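Local coordinates for protein leucine aminopeptidase (Parabacteroides distasonis, PDB 3TC8) that probably acts as a zinc-dependent aminopeptidase of the M28 family, removing residues from the N-terminal end of peptides, at residues L199-G204 with G275-W280; N206-K211 with I265-P270. One frame throughout, in Å; residues are numbered along the deposited sequence. Where two conformers were deposited one is given.

Overall arrangement
Both contacts join the chain at and after strand 195-200 to the chain at or after its sheet neighbour, strand 262-266. Their centres are about 8 Å apart. A probable hydrogen bond from Asp-269 N to Gly-275 O links the two later segments, and another from Asp-200 N to Ile-265 O links the paired strands. Both contacts are partly buried. Contact 1 faces the zinc site. It has no direct hydrogen bond across it and rests mainly on one selenomethionine, with Gly-204 against Tyr-279. Contact 2 lies farther from the centre of the chain, at the outermost strand 262-266. It combines three direct hydrogen bonds, water bridges and aromatic packing.

Contact 1 (L199-G204 with G275-W280); sequences LDMVGG and GFASYW. With EDO (1,2-ethanediol), chain D.
Met-201, deposited as selenomethionine, meets Ala-277, Tyr-279 and Trp-280 beside the zinc site of this M28-type peptidase. It lies next to Asp-200 on the segment that carries strand 195-200, while 275-280 is a loop leading to the zinc ligand His-281. Phe-276 comes first and lends its ring to the tryptophan: its CD2 lies 3.3 Å above the plane of the Trp-280 ring. Ala-277 CB is 4.3 Å from Met-201 CE. Ala-277 also opens a type I beta turn, closed by Trp-280 N bonding to Ala-277 O at 3.0 Å.

Tyr-279 has CG between its backbone N and carbonyl carbon (chi1 53°), and its ring passes over Ala-277 CB. Tyr-279 CE1 is 3.9 Å from Met-201 CE, and the two side chains run past each other in opposite directions. At the ring's far end, Tyr-279 OH lies 3.5 Å from Gly-204 CA. A CB at Gly-204 would probably come too near this hydroxyl. The hydroxyl is hydrogen-bonded to Asp-126, which also accepts Gly-203 N and so ties both segments together.

Trp-280 lies across Met-201 at about a right angle. The methionine chain runs out extended and bends at its last torsion (chi3 87°). Met-201 SE makes an oblique Met-aromatic contact, 3.7 Å from Trp-280 CD1. The Trp-280 side chain is about 4 Å from the zinc ion (nearest atoms) and touches the zinc ligand Asp-127. A 1,2-ethanediol, probably from the crystallisation liquor, sits at the indole edge, where Trp-280 NE1 donates to its O2 at 2.8 Å, nearly straight (169°).

Contact 2 (N206-K211 with I265-P270); sequences NATFFK and IINYDP
Thr-208 OG1 is gripped twice: it donates to Tyr-268 O at 2.8 Å and accepts a hydrogen bond from water 1 at 2.9 Å. With OG1 set between the backbone N and the carbonyl carbon (chi1 54°), the hydroxyl reaches back to the 265-270 chain. In the conformer given, one of two deposited, Asn-267 OD1 accepts twice. Water 1 donates to it, and Thr-208 N donates to Asn-267 OD1 at 3.1 Å, from well above the amide plane. Tyr-268 N completes the set, donating to Thr-208 O at 2.9 Å and almost straight (176°).

The rings of Phe-209 and Phe-210 pack next to these bonds. Ile-265 CG2 lies over one face of the Phe-209 ring, 3.8 Å from its centroid. The edge of the same ring meets the backbone at Ile-266 and Asn-267. Phe-239 packs edge-to-face with it. Replacing Phe-209 with alanine would probably open a gap here, with Ile-265 CG2 and Phe-239 losing the ring they pack on. Phe-210 takes the edge of Tyr-268 toward its face in an offset T-shaped pair, planes at 79° and centroids 5.7 Å apart. Pro-270 CD touches the same phenylalanine at CE1, 3.7 Å away.

The touching parts run nearly at right angles, and two waters bridge Phe-210 and Ile-266. Water 3 accepts Phe-210 N at 3.0 Å and reaches Ile-266 O. Water 2 sits between Phe-210 O and Ile-266 N. Strand 209-211 has backbone hydrogen bonds with Tyr-238, Ile-240, Ala-242 and Gly-244, a small addition beside the outermost strand 262-266 of the mixed sheet in this phosphorylase/hydrolase-like fold.

Contact 1 (L199-G204 with G275-W280)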
loop_
_atom_site.group_PDB
_atom_site.type_symbol
_atom_site.label_atom_id
_atom_site.label_comp_id
_atom_site.label_asym_id
_atom_site.label_seq_id
_atom_site.Cartn_x
_atom_site.Cartn_y
_atom_site.Cartn_z
ATOM N N LEU A 199 -0.694 3.717 -0.875
ATOM C CA LEU A 199 -1.622 3.161 -1.831
ATOM C C LEU A 199 -2.163 1.869 -1.217
ATOM O O LEU A 199 -1.376 0.961 -0.903
ATOM C CB LEU A 199 -0.948 2.832 -3.154
ATOM C CG LEU A 199 -0.193 3.982 -3.858
ATOM C CD1 LEU A 199 0.358 3.510 -5.191
ATOM C CD2 LEU A 199 -1.086 5.187 -3.969
ATOM N N ASP A 200 -3.461 1.748 -1.133
ATOM C CA ASP A 200 -4.097 0.538 -0.603
ATOM C C ASP A 200 -5.385 0.291 -1.377
ATOM O O ASP A 200 -6.210 1.186 -1.421
ATOM C CB ASP A 200 -4.358 0.724 0.898
ATOM C CG ASP A 200 -4.803 -0.521 1.622
ATOM O OD1 ASP A 200 -4.796 -1.624 1.054
ATOM O OD2 ASP A 200 -5.138 -0.442 2.857
HETATM N N MSE A 201 -5.540 -0.865 -2.004
HETATM C CA MSE A 201 -6.757 -1.128 -2.787
HETATM C C MSE A 201 -6.997 -0.072 -3.869
HETATM O O MSE A 201 -8.017 0.622 -3.882
HETATM C CB MSE A 201 -8.006 -1.334 -1.873
HETATM C CG MSE A 201 -7.857 -2.559 -0.964
HETATM SE SE MSE A 201 -9.363 -2.993 0.048
HETATM C CE MSE A 201 -10.171 -4.008 -1.141
ATOM N N VAL A 202 -5.999 0.016 -4.728
ATOM C CA VAL A 202 -5.963 0.946 -5.842
ATOM C C VAL A 202 -6.080 0.263 -7.202
ATOM O O VAL A 202 -5.745 0.854 -8.220
ATOM C CB VAL A 202 -4.721 1.852 -5.793
ATOM C CG1 VAL A 202 -4.772 2.761 -4.568
ATOM C CG2 VAL A 202 -3.459 1.057 -5.898
ATOM N N GLY A 203 -6.591 -0.976 -7.222
ATOM C CA GLY A 203 -6.718 -1.702 -8.454
ATOM C C GLY A 203 -8.099 -2.067 -8.903
ATOM O O GLY A 203 -8.257 -2.583 -10.023
ATOM N N GLY A 204 -9.116 -1.889 -8.080
ATOM C CA GLY A 204 -10.440 -2.381 -8.402
ATOM C C GLY A 204 -11.103 -1.606 -9.515
ATOM O O GLY A 204 -11.036 -0.373 -9.563
ATOM N N GLY A 275 -17.549 0.095 4.355
ATOM C CA GLY A 275 -16.826 1.192 3.716
ATOM C C GLY A 275 -15.892 0.761 2.616
ATOM O O GLY A 275 -15.315 1.630 1.947
ATOM N N PHE A 276 -15.715 -0.538 2.403
ATOM C CA PHE A 276 -14.767 -1.039 1.427
ATOM C C PHE A 276 -15.501 -1.720 0.285
ATOM O O PHE A 276 -16.730 -1.923 0.294
ATOM C CB PHE A 276 -13.772 -1.972 2.111
ATOM C CG PHE A 276 -12.967 -1.296 3.182
ATOM C CD1 PHE A 276 -12.224 -0.149 2.897
ATOM C CD2 PHE A 276 -13.012 -1.763 4.471
ATOM C CE1 PHE A 276 -11.491 0.470 3.901
ATOM C CE2 PHE A 276 -12.267 -1.183 5.486
ATOM C CZ PHE A 276 -11.495 -0.066 5.198
ATOM N N ALA A 277 -14.720 -2.107 -0.719
ATOM C CA ALA A 277 -15.210 -2.843 -1.855
ATOM C C ALA A 277 -15.940 -4.089 -1.375
ATOM O O ALA A 277 -15.644 -4.669 -0.319
ATOM C CB ALA A 277 -14.061 -3.258 -2.736
ATOM N N SER A 278 -16.896 -4.522 -2.160
ATOM C CA SER A 278 -17.745 -5.668 -1.838
ATOM C C SER A 278 -16.973 -6.932 -1.491
ATOM O O SER A 278 -17.412 -7.741 -0.670
ATOM C CB SER A 278 -18.719 -5.943 -2.984
ATOM O OG SER A 278 -18.031 -6.320 -4.153
ATOM N N TYR A 279 -15.820 -7.106 -2.143
ATOM C CA TYR A 279 -15.001 -8.282 -2.009
ATOM C C TYR A 279 -13.947 -8.185 -0.922
ATOM O O TYR A 279 -13.171 -9.138 -0.739
ATOM C CB TYR A 279 -14.372 -8.610 -3.383
ATOM C CG TYR A 279 -13.645 -7.431 -3.990
ATOM C CD1 TYR A 279 -12.366 -7.086 -3.576
ATOM C CD2 TYR A 279 -14.236 -6.690 -4.995
ATOM C CE1 TYR A 279 -11.696 -5.998 -4.134
ATOM C CE2 TYR A 279 -13.595 -5.585 -5.526
ATOM C CZ TYR A 279 -12.335 -5.245 -5.101
ATOM O OH TYR A 279 -11.736 -4.160 -5.712
ATOM N N TRP A 280 -13.887 -7.085 -0.200
ATOM C CA TRP A 280 -12.897 -6.890 0.852
ATOM C C TRP A 280 -12.986 -7.991 1.930
ATOM O O TRP A 280 -14.067 -8.282 2.446
ATOM C CB TRP A 280 -13.116 -5.534 1.506
ATOM C CG TRP A 280 -12.296 -5.251 2.705
ATOM C CD1 TRP A 280 -10.971 -4.959 2.750
ATOM C CD2 TRP A 280 -12.745 -5.203 4.051
ATOM N NE1 TRP A 280 -10.581 -4.687 4.005
ATOM C CE2 TRP A 280 -11.648 -4.857 4.842
ATOM C CE3 TRP A 280 -13.983 -5.422 4.677
ATOM C CZ2 TRP A 280 -11.751 -4.682 6.244
ATOM C CZ3 TRP A 280 -14.085 -5.255 6.040
ATOM C CH2 TRP A 280 -12.994 -4.881 6.789
HETATM C C1 EDO D . -7.940 -1.589 4.583
HETATM O O1 EDO D . -6.912 -1.728 5.561
HETATM C C2 EDO D . -8.056 -2.853 3.746
HETATM O O2 EDO D . -7.885 -4.087 4.518
#

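Contact 2 (N206-K211 with I265-P270)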
loop_
_atom_site.group_PDB
_atom_site.type_symbol
_atom_site.label_atom_id
_atom_site.label_comp_id
_atom_site.label_asym_id
_atom_site.label_seq_id
_atom_site.Cartn_x
_atom_site.Cartn_y
_atom_site.Cartn_z
ATOM N N ASN A 206 -13.507 0.614 -11.357
ATOM C CA ASN A 206 -14.384 1.696 -10.876
ATOM C C ASN A 206 -14.195 2.069 -9.388
ATOM O O ASN A 206 -15.105 2.574 -8.743
ATOM C CB ASN A 206 -15.820 1.410 -11.212
ATOM C CG ASN A 206 -16.058 1.314 -12.702
ATOM O OD1 ASN A 206 -15.536 2.117 -13.498
ATOM N ND2 ASN A 206 -16.887 0.359 -13.102
ATOM N N ALA A 207 -12.974 1.913 -8.896
ATOM C CA ALA A 207 -12.628 2.333 -7.546
ATOM C C ALA A 207 -12.935 3.826 -7.392
ATOM O O ALA A 207 -12.817 4.618 -8.349
ATOM C CB ALA A 207 -11.153 2.086 -7.247
ATOM N N THR A 208 -13.233 4.226 -6.166
ATOM C CA THR A 208 -13.474 5.608 -5.806
ATOM C C THR A 208 -12.620 5.981 -4.612
ATOM O O THR A 208 -12.840 5.467 -3.520
ATOM C CB THR A 208 -14.960 5.858 -5.553
ATOM O OG1 THR A 208 -15.490 4.952 -4.587
ATOM C CG2 THR A 208 -15.770 5.754 -6.832
ATOM N N PHE A 209 -11.682 6.897 -4.842
ATOM C CA PHE A 209 -10.782 7.375 -3.823
ATOM C C PHE A 209 -11.311 8.698 -3.279
ATOM O O PHE A 209 -11.318 9.721 -3.984
ATOM C CB PHE A 209 -9.364 7.592 -4.378
ATOM C CG PHE A 209 -8.841 6.435 -5.206
ATOM C CD1 PHE A 209 -8.914 5.124 -4.781
ATOM C CD2 PHE A 209 -8.233 6.679 -6.438
ATOM C CE1 PHE A 209 -8.416 4.080 -5.531
ATOM C CE2 PHE A 209 -7.717 5.634 -7.185
ATOM C CZ PHE A 209 -7.814 4.345 -6.756
ATOM N N PHE A 210 -11.808 8.673 -2.033
ATOM C CA PHE A 210 -12.280 9.872 -1.371
ATOM C C PHE A 210 -11.147 10.444 -0.524
ATOM O O PHE A 210 -10.114 9.822 -0.276
ATOM C CB PHE A 210 -13.497 9.516 -0.491
ATOM C CG PHE A 210 -14.775 9.279 -1.239
ATOM C CD1 PHE A 210 -15.009 8.101 -1.935
ATOM C CD2 PHE A 210 -15.733 10.256 -1.249
ATOM C CE1 PHE A 210 -16.179 7.903 -2.601
ATOM C CE2 PHE A 210 -16.927 10.056 -1.947
ATOM C CZ PHE A 210 -17.144 8.888 -2.596
ATOM N N LYS A 211 -11.349 11.688 -0.089
ATOM C CA LYS A 211 -10.346 12.339 0.756
ATOM C C LYS A 211 -10.510 11.782 2.187
ATOM O O LYS A 211 -11.501 12.084 2.888
ATOM C CB LYS A 211 -10.519 13.851 0.707
ATOM C CG LYS A 211 -10.383 14.418 -0.686
ATOM C CD LYS A 211 -10.564 15.907 -0.690
ATOM C CE LYS A 211 -10.606 16.497 -2.043
ATOM N NZ LYS A 211 -10.860 17.986 -1.943
ATOM N N ILE A 265 -4.511 6.716 -0.335
ATOM C CA ILE A 265 -5.293 6.600 -1.553
ATOM C C ILE A 265 -5.849 5.185 -1.521
ATOM O O ILE A 265 -5.097 4.211 -1.655
ATOM C CB ILE A 265 -4.429 6.834 -2.816
ATOM C CG1 ILE A 265 -3.720 8.198 -2.767
ATOM C CG2 ILE A 265 -5.279 6.675 -4.072
ATOM C CD1 ILE A 265 -2.825 8.496 -3.913
ATOM N N ILE A 266 -7.159 5.073 -1.342
ATOM C CA ILE A 266 -7.830 3.805 -1.044
ATOM C C ILE A 266 -9.248 3.831 -1.524
ATOM O O ILE A 266 -9.960 4.814 -1.334
ATOM C CB ILE A 266 -7.733 3.469 0.480
ATOM C CG1 ILE A 266 -8.468 2.164 0.795
ATOM C CG2 ILE A 266 -8.221 4.603 1.366
ATOM C CD1 ILE A 266 -8.149 1.594 2.173
ATOM N N ASN A 267 -9.669 2.750 -2.150
ATOM C CA ASN A 267 -11.062 2.608 -2.579
ATOM C C ASN A 267 -11.983 2.603 -1.348
ATOM O O ASN A 267 -11.865 1.732 -0.481
ATOM C CB ASN A 267 -11.132 1.312 -3.394
ATOM C CG ASN A 267 -12.455 1.114 -4.125
ATOM O OD1 ASN A 267 -13.361 1.975 -4.093
ATOM N ND2 ASN A 267 -12.569 -0.036 -4.794
ATOM N N TYR A 268 -12.894 3.570 -1.285
ATOM C CA TYR A 268 -13.859 3.707 -0.233
ATOM C C TYR A 268 -15.232 3.833 -0.845
ATOM O O TYR A 268 -15.432 4.573 -1.802
ATOM C CB TYR A 268 -13.566 4.976 0.583
ATOM C CG TYR A 268 -14.586 5.326 1.631
ATOM C CD1 TYR A 268 -14.651 4.635 2.833
ATOM C CD2 TYR A 268 -15.440 6.405 1.450
ATOM C CE1 TYR A 268 -15.587 4.981 3.819
ATOM C CE2 TYR A 268 -16.370 6.760 2.415
ATOM C CZ TYR A 268 -16.437 6.060 3.602
ATOM O OH TYR A 268 -17.342 6.396 4.588
ATOM N N ASP A 269 -16.206 3.160 -0.242
ATOM C CA ASP A 269 -17.604 3.237 -0.657
ATOM C C ASP A 269 -18.448 3.760 0.476
ATOM O O ASP A 269 -18.656 3.007 1.411
ATOM C CB ASP A 269 -18.086 1.863 -1.021
ATOM C CG ASP A 269 -19.538 1.860 -1.533
ATOM O OD1 ASP A 269 -20.263 2.892 -1.387
ATOM O OD2 ASP A 269 -19.896 0.820 -2.068
ATOM N N PRO A 270 -18.961 5.019 0.409
ATOM C CA PRO A 270 -19.672 5.679 1.556
ATOM C C PRO A 270 -20.995 5.065 1.968
ATOM O O PRO A 270 -21.555 5.406 3.033
ATOM C CB PRO A 270 -19.984 7.073 1.024
ATOM C CG PRO A 270 -19.736 6.995 -0.459
ATOM C CD PRO A 270 -18.752 5.951 -0.713
HETATM O O HOH W 1 -16.002 2.126 -4.467
HETATM O O HOH W 2 -8.299 7.827 -0.660
HETATM O O HOH W 3 -10.973 6.872 0.201
#